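Local coordinates for protein GNA33 (Neisseria gonorrhoeae FA 1090, PDB 2G5D) that probably acts as a lytic transglycosylase, cleaving the glycosidic bond between N-acetylmuramic acid and N-acetylglucosamine in peptidoglycan with formation of a 1,6-anhydro end, at residues I342-Y346 with I347-A351; F58-S61 with L62-F65; I27-P30 with A31-V35. All blocks are in the same frame, centred on the assembly; numbering follows the deposited sequence.

Contact 1. Residues I342-Y346 with I347-A351; sequences IDRHY and ITLGA
Ile-342 and Ile-347 make the apolar heart of this loop, CB of Ile-342 lying 3.8 Å from CG1 of Ile-347. Two beta-branched chains suit a buried site where a broad, stiff surface fills the space between backbones. At Ile-342, CG1 sits between the backbone N and the carbonyl carbon (chi1 45°), a crowded position that brings CD1 over to Leu-349 CD1, 4.1 Å away. Leu-349 also underlies the Arg-344 guanidinium: its CD2 rests on one face, offset toward the rim, 3.7 Å from NH1 of Arg-344, so aliphatic carbon covers the flat cation while NE meets a water at the guanidinium edge, in its plane.

Polar contacts tie the backbone. Asp-343 O receives two N-H groups, from Tyr-346 and, at 2.9 Å, from Ile-347 N. Asp-343 OD1 is met from above the carboxylate plane by His-345 N at 3.0 Å, an Asx turn, while its OD2 takes the N-H of Gly-381. The water accepts from Arg-344 NE (3.1 Å) and donates to Ile-347 O (2.7 Å), bridging side chain and main chain.

Gly-350 adopts a positive phi (102°), easy for a residue without CB, in the type II turn Thr-348 to Ala-351. Together the Asx turn and this second turn shape the connection between strands 339-342 and 352-358 of the 3D domain, a member of the double-psi beta-barrel clan.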
loop_
_atom_site.group_PDB
_atom_site.type_symbol
_atom_site.label_atom_id
_atom_site.label_comp_id
_atom_site.label_asym_id
_atom_site.label_seq_id
_atom_site.Cartn_x
_atom_site.Cartn_y
_atom_site.Cartn_z
ATOM N N ILE A 342 6.012 -4.157 3.342
ATOM C CA ILE A 342 7.360 -4.725 3.444
ATOM C C ILE A 342 7.955 -5.004 2.055
ATOM O O ILE A 342 7.291 -4.825 1.044
ATOM C CB ILE A 342 7.369 -6.045 4.303
ATOM C CG1 ILE A 342 6.209 -6.984 3.919
ATOM C CG2 ILE A 342 7.253 -5.736 5.799
ATOM C CD1 ILE A 342 6.374 -7.718 2.541
ATOM N N ASP A 343 9.195 -5.476 2.035
ATOM C CA ASP A 343 9.872 -5.864 0.810
ATOM C C ASP A 343 9.831 -7.386 0.767
ATOM O O ASP A 343 10.389 -8.049 1.634
ATOM C CB ASP A 343 11.307 -5.301 0.804
ATOM C CG ASP A 343 12.126 -5.733 -0.410
ATOM O OD1 ASP A 343 11.643 -6.483 -1.281
ATOM O OD2 ASP A 343 13.291 -5.320 -0.494
ATOM N N ARG A 344 9.174 -7.922 -0.252
ATOM C CA ARG A 344 8.975 -9.368 -0.401
ATOM C C ARG A 344 10.211 -10.168 -0.814
ATOM O O ARG A 344 10.183 -11.398 -0.817
ATOM C CB ARG A 344 7.860 -9.637 -1.392
ATOM C CG ARG A 344 6.480 -9.385 -0.845
ATOM C CD ARG A 344 5.455 -9.808 -1.873
ATOM N NE ARG A 344 5.312 -11.261 -1.852
ATOM C CZ ARG A 344 4.425 -11.939 -2.570
ATOM N NH1 ARG A 344 3.593 -11.296 -3.378
ATOM N NH2 ARG A 344 4.367 -13.265 -2.464
ATOM N N HIS A 345 11.278 -9.478 -1.190
ATOM C CA HIS A 345 12.574 -10.114 -1.350
ATOM C C HIS A 345 13.017 -10.703 -0.036
ATOM O O HIS A 345 13.797 -11.658 -0.014
ATOM C CB HIS A 345 13.630 -9.102 -1.793
ATOM C CG HIS A 345 13.498 -8.658 -3.217
ATOM N ND1 HIS A 345 13.324 -9.542 -4.257
ATOM C CD2 HIS A 345 13.569 -7.426 -3.778
ATOM C CE1 HIS A 345 13.269 -8.875 -5.398
ATOM N NE2 HIS A 345 13.417 -7.590 -5.136
ATOM N N TYR A 346 12.524 -10.104 1.054
ATOM C CA TYR A 346 13.040 -10.347 2.397
ATOM C C TYR A 346 11.996 -10.879 3.386
ATOM O O TYR A 346 12.317 -11.748 4.214
ATOM C CB TYR A 346 13.763 -9.093 2.928
ATOM C CG TYR A 346 15.024 -8.766 2.127
ATOM C CD1 TYR A 346 15.073 -7.657 1.284
ATOM C CD2 TYR A 346 16.143 -9.610 2.160
ATOM C CE1 TYR A 346 16.217 -7.373 0.516
ATOM C CE2 TYR A 346 17.289 -9.337 1.404
ATOM C CZ TYR A 346 17.321 -8.211 0.591
ATOM O OH TYR A 346 18.445 -7.920 -0.155
ATOM N N ILE A 347 10.762 -10.377 3.291
ATOM C CA ILE A 347 9.684 -10.728 4.233
ATOM C C ILE A 347 8.635 -11.580 3.539
ATOM O O ILE A 347 8.213 -11.266 2.427
ATOM C CB ILE A 347 8.967 -9.466 4.865
ATOM C CG1 ILE A 347 9.985 -8.486 5.487
ATOM C CG2 ILE A 347 7.855 -9.890 5.862
ATOM C CD1 ILE A 347 10.970 -9.101 6.474
ATOM N N THR A 348 8.250 -12.674 4.200
ATOM C CA THR A 348 7.228 -13.571 3.685
ATOM C C THR A 348 5.881 -12.851 3.823
ATOM O O THR A 348 5.562 -12.328 4.891
ATOM C CB THR A 348 7.252 -14.932 4.433
ATOM O OG1 THR A 348 8.556 -15.519 4.298
ATOM C CG2 THR A 348 6.227 -15.888 3.836
ATOM N N LEU A 349 5.122 -12.790 2.732
ATOM C CA LEU A 349 3.890 -11.996 2.705
ATOM C C LEU A 349 2.815 -12.649 3.580
ATOM O O LEU A 349 2.542 -13.828 3.451
ATOM C CB LEU A 349 3.376 -11.739 1.267
ATOM C CG LEU A 349 2.237 -10.712 1.128
ATOM C CD1 LEU A 349 2.695 -9.260 1.462
ATOM C CD2 LEU A 349 1.644 -10.783 -0.268
ATOM N N GLY A 350 2.237 -11.862 4.474
ATOM C CA GLY A 350 1.260 -12.340 5.454
ATOM C C GLY A 350 1.799 -12.534 6.872
ATOM O O GLY A 350 1.024 -12.700 7.812
ATOM N N ALA A 351 3.122 -12.503 7.034
ATOM C CA ALA A 351 3.748 -12.901 8.271
ATOM C C ALA A 351 3.508 -11.892 9.374
ATOM O O ALA A 351 3.524 -10.695 9.136
ATOM C CB ALA A 351 5.250 -13.112 8.089
HETATM O O HOH W 1 7.225 -12.527 0.233
HETATM O O HOH W 2 11.309 -14.508 4.521
#

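Contact 2. Residues F58-S61 with L62-F65; sequences FAKS and LQSF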
loop_
_atom_site.group_PDB
_atom_site.type_symbol
_atom_site.label_atom_id
_atom_site.label_comp_id
_atom_site.label_asym_id
_atom_site.label_seq_id
_atom_site.Cartn_x
_atom_site.Cartn_y
_atom_site.Cartn_z
ATOM N N PHE A 58 -2.384 -8.267 21.897
ATOM C CA PHE A 58 -2.409 -9.447 21.047
ATOM C C PHE A 58 -3.805 -9.769 20.492
ATOM O O PHE A 58 -3.928 -10.516 19.508
ATOM C CB PHE A 58 -1.858 -10.681 21.790
ATOM C CG PHE A 58 -0.385 -10.649 22.046
ATOM C CD1 PHE A 58 0.092 -10.425 23.338
ATOM C CD2 PHE A 58 0.535 -10.857 21.024
ATOM C CE1 PHE A 58 1.472 -10.401 23.613
ATOM C CE2 PHE A 58 1.940 -10.818 21.292
ATOM C CZ PHE A 58 2.399 -10.608 22.575
ATOM N N ALA A 59 -4.871 -9.245 21.112
ATOM C CA ALA A 59 -6.215 -9.411 20.520
ATOM C C ALA A 59 -6.257 -8.708 19.162
ATOM O O ALA A 59 -6.760 -9.261 18.163
ATOM C CB ALA A 59 -7.303 -8.826 21.460
ATOM N N LYS A 60 -5.708 -7.495 19.132
ATOM C CA LYS A 60 -5.667 -6.700 17.921
ATOM C C LYS A 60 -4.758 -7.342 16.854
ATOM O O LYS A 60 -5.147 -7.384 15.681
ATOM C CB LYS A 60 -5.323 -5.228 18.218
ATOM C CG LYS A 60 -6.540 -4.451 18.677
ATOM C CD LYS A 60 -6.254 -2.995 19.035
ATOM C CE LYS A 60 -7.426 -2.364 19.802
ATOM N NZ LYS A 60 -7.904 -3.223 20.972
ATOM N N SER A 61 -3.592 -7.888 17.251
ATOM C CA SER A 61 -2.717 -8.582 16.293
ATOM C C SER A 61 -3.416 -9.805 15.742
ATOM O O SER A 61 -3.279 -10.116 14.553
ATOM C CB SER A 61 -1.380 -9.038 16.938
ATOM O OG SER A 61 -0.751 -7.966 17.609
ATOM N N LEU A 62 -4.170 -10.502 16.600
ATOM C CA LEU A 62 -4.947 -11.683 16.140
ATOM C C LEU A 62 -6.039 -11.307 15.144
ATOM O O LEU A 62 -6.182 -11.981 14.128
ATOM C CB LEU A 62 -5.486 -12.545 17.294
ATOM C CG LEU A 62 -6.279 -13.825 16.923
ATOM C CD1 LEU A 62 -5.430 -14.817 16.126
ATOM C CD2 LEU A 62 -6.841 -14.498 18.144
ATOM N N GLN A 63 -6.805 -10.244 15.422
ATOM C CA GLN A 63 -7.741 -9.696 14.424
ATOM C C GLN A 63 -7.042 -9.461 13.079
ATOM O O GLN A 63 -7.527 -9.882 12.026
ATOM C CB GLN A 63 -8.350 -8.379 14.909
ATOM C CG GLN A 63 -9.431 -8.551 15.965
ATOM C CD GLN A 63 -9.878 -7.233 16.519
ATOM O OE1 GLN A 63 -9.103 -6.528 17.177
ATOM N NE2 GLN A 63 -11.105 -6.883 16.268
ATOM N N SER A 64 -5.896 -8.793 13.118
ATOM C CA SER A 64 -5.174 -8.446 11.903
ATOM C C SER A 64 -4.719 -9.720 11.163
ATOM O O SER A 64 -4.914 -9.841 9.944
ATOM C CB SER A 64 -4.007 -7.530 12.274
ATOM O OG SER A 64 -3.356 -6.998 11.144
ATOM N N PHE A 65 -4.157 -10.690 11.891
ATOM C CA PHE A 65 -3.741 -11.985 11.276
ATOM C C PHE A 65 -4.894 -12.747 10.608
ATOM O O PHE A 65 -4.732 -13.293 9.513
ATOM C CB PHE A 65 -2.999 -12.899 12.281
ATOM C CG PHE A 65 -2.386 -14.136 11.640
ATOM C CD1 PHE A 65 -1.351 -14.029 10.712
ATOM C CD2 PHE A 65 -2.865 -15.405 11.956
ATOM C CE1 PHE A 65 -0.802 -15.173 10.108
ATOM C CE2 PHE A 65 -2.320 -16.568 11.366
ATOM C CZ PHE A 65 -1.283 -16.453 10.447
HETATM O O HOH W 3 -9.741 -6.078 20.168
#
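The side chains of Lys-60 and Gln-63 run next to each other in a common direction on the first two turns of the alpha-helix 58-72. The amide oxygen of Gln-63 comes alongside the lysine chain, with OE1 3.6 Å from CG of Lys-60. Gln-63 CG is anti to its carbonyl carbon (chi1 -76°), and the chain then runs extended, carrying the amide back along the helix toward the preceding turn. Lys-60 is straight until a bend at its last torsion; its ammonium forms a salt bridge with Asp-57. A water donates to Gln-63 OE1 at 3.1 Å and has a weak, longer link to the lysine NZ. Long chains with polar ends suit this partly exposed flank, where the aliphatic part can lie along the helix while the end group meets water or charge.

The inward residues are shorter or apolar and turn to different neighbours. Phe-58 leads away from the next turn to pack on helix 92-102, with Trp-53 meeting its ring edge-to-face. Leu-62 and Phe-65 reach helix 79-86, their bulk filling the interface between helices. Ser-61 and Ser-64 are small enough to let strand 365-375 approach, where both touch Met-371. The serines are buried, and their hydroxyls are satisfied by main-chain oxygens: Ser-61 OG bonds to Leu-369 O and Ser-64 OG to Tyr-338 O.

Beneath these side chains run four successive i to i+4 backbone bonds, among them Gln-63 N to Ala-59 O at 2.9 Å. The Gln-63 amide also reaches the lysine main chain, its OE1 lying 3.5 Å from Lys-60 CA.

Contact 3. Residues I27-P30 with A31-V35; sequences IPDP and AGTTV
Thr-33 packs closely against Pro-30, its hydroxyl OG1 giving a hydrogen bond of 2.6 Å to Pro-30 O. The same carbonyl accepts Thr-33 N at 3.1 Å, so one residue grips one oxygen through both its backbone and its side chain. Both donors are tilted by about 20° from the carbonyl plane. The first torsion (chi1 -63°) swings OG1 to the side of its own N-H, opposite the carbonyl carbon, so both donors face one oxygen. It also comes over the proline ring, 3.3 Å from CD of Pro-30. The other branch, CG2, faces Asp-29 CB at 3.9 Å, so the threonine offers a polar arm to the carbonyl and a methyl to the aliphatic carbon.

This is a type II beta turn from Pro-30 to Thr-33, leading into strand 34-37, and Gly-32 takes its third position with phi 91°, where a CB would press on the preceding carbonyl oxygen. Pro-30, with its fixed phi of -75°, restricts the chain as it enters the turn.

Beyond the gripped carbonyl the contact opens to solvent: Ala-31 turns its methyl away from the preceding residues, a small group suited to an exposed corner of the turn. On the inner side, Asp-29 and Thr-33 both touch Trp-106 of strand 103-110 and Val-44 of strand 40-44, while the Asp-29 carboxylate has a long, weak ion pair with Lys-417.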
loop_
_atom_site.group_PDB
_atom_site.type_symbol
_atom_site.label_atom_id
_atom_site.label_comp_id
_atom_site.label_asym_id
_atom_site.label_seq_id
_atom_site.Cartn_x
_atom_site.Cartn_y
_atom_site.Cartn_z
ATOM N N ILE A 27 7.592 -28.062 14.839
ATOM C CA ILE A 27 8.826 -27.989 15.622
ATOM C C ILE A 27 9.660 -26.756 15.277
ATOM O O ILE A 27 10.050 -26.584 14.132
ATOM C CB ILE A 27 9.636 -29.287 15.420
ATOM C CG1 ILE A 27 8.790 -30.491 15.849
ATOM C CG2 ILE A 27 10.998 -29.242 16.171
ATOM C CD1 ILE A 27 9.149 -31.778 15.149
ATOM N N PRO A 28 9.919 -25.881 16.267
ATOM C CA PRO A 28 10.678 -24.658 15.965
ATOM C C PRO A 28 12.172 -24.913 15.756
ATOM O O PRO A 28 12.762 -25.775 16.416
ATOM C CB PRO A 28 10.471 -23.776 17.206
ATOM C CG PRO A 28 9.745 -24.591 18.204
ATOM C CD PRO A 28 9.527 -25.969 17.687
ATOM N N ASP A 29 12.763 -24.185 14.812
ATOM C CA ASP A 29 14.211 -24.098 14.698
ATOM C C ASP A 29 14.707 -23.506 16.015
ATOM O O ASP A 29 14.064 -22.599 16.566
ATOM C CB ASP A 29 14.590 -23.238 13.490
ATOM C CG ASP A 29 14.202 -23.897 12.175
ATOM O OD1 ASP A 29 14.691 -24.998 11.907
ATOM O OD2 ASP A 29 13.402 -23.339 11.410
ATOM N N PRO A 30 15.806 -24.064 16.564
ATOM C CA PRO A 30 16.218 -23.609 17.894
ATOM C C PRO A 30 16.894 -22.221 17.905
ATOM O O PRO A 30 17.302 -21.715 16.855
ATOM C CB PRO A 30 17.153 -24.714 18.369
ATOM C CG PRO A 30 17.668 -25.362 17.121
ATOM C CD PRO A 30 16.667 -25.144 16.039
ATOM N N ALA A 31 16.962 -21.610 19.089
ATOM C CA ALA A 31 17.527 -20.271 19.271
ATOM C C ALA A 31 18.935 -20.182 18.673
ATOM O O ALA A 31 19.733 -21.121 18.784
ATOM C CB ALA A 31 17.517 -19.882 20.740
ATOM N N GLY A 32 19.201 -19.092 17.957
ATOM C CA GLY A 32 20.487 -18.932 17.290
ATOM C C GLY A 32 20.544 -19.466 15.865
ATOM O O GLY A 32 21.565 -19.324 15.208
ATOM N N THR A 33 19.465 -20.086 15.383
ATOM C CA THR A 33 19.433 -20.624 14.001
ATOM C C THR A 33 19.467 -19.479 12.993
ATOM O O THR A 33 18.808 -18.466 13.180
ATOM C CB THR A 33 18.192 -21.544 13.741
ATOM O OG1 THR A 33 18.266 -22.695 14.590
ATOM C CG2 THR A 33 18.131 -22.032 12.287
ATOM N N THR A 34 20.261 -19.637 11.936
ATOM C CA THR A 34 20.438 -18.567 10.970
ATOM C C THR A 34 20.092 -19.017 9.549
ATOM O O THR A 34 20.240 -20.191 9.201
ATOM C CB THR A 34 21.876 -17.975 11.015
ATOM O OG1 THR A 34 22.814 -19.039 11.130
ATOM C CG2 THR A 34 22.071 -17.063 12.212
ATOM N N VAL A 35 19.603 -18.068 8.753
ATOM C CA VAL A 35 19.379 -18.222 7.312
ATOM C C VAL A 35 19.934 -16.935 6.723
ATOM O O VAL A 35 19.823 -15.870 7.330
ATOM C CB VAL A 35 17.844 -18.349 6.957
ATOM C CG1 VAL A 35 17.600 -18.110 5.478
ATOM C CG2 VAL A 35 17.300 -19.712 7.334
#

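In the fold
The three contacts follow one another in the chain as 3, 2, 1. Contacts 1 and 2 have centres about 18 Å apart yet meet directly, Phe-65 CE1 packing 3.8 Å from Gly-350 O, so the helix 58-72 touches the turn that enters strand 352-358. Both also share strand 365-375: contact 1 uses Ala-372 and contact 2 Met-371. Contact 3 stands apart on the surface, its centre about 25 Å from that of contact 2 and 19 Å from that of contact 1, with nearest atoms about 8 Å apart in the latter case. Strand 40-44 still connects contacts 3 and 1, since Tyr-42 pairs with Val-35 and its hydroxyl reaches Tyr-346 O.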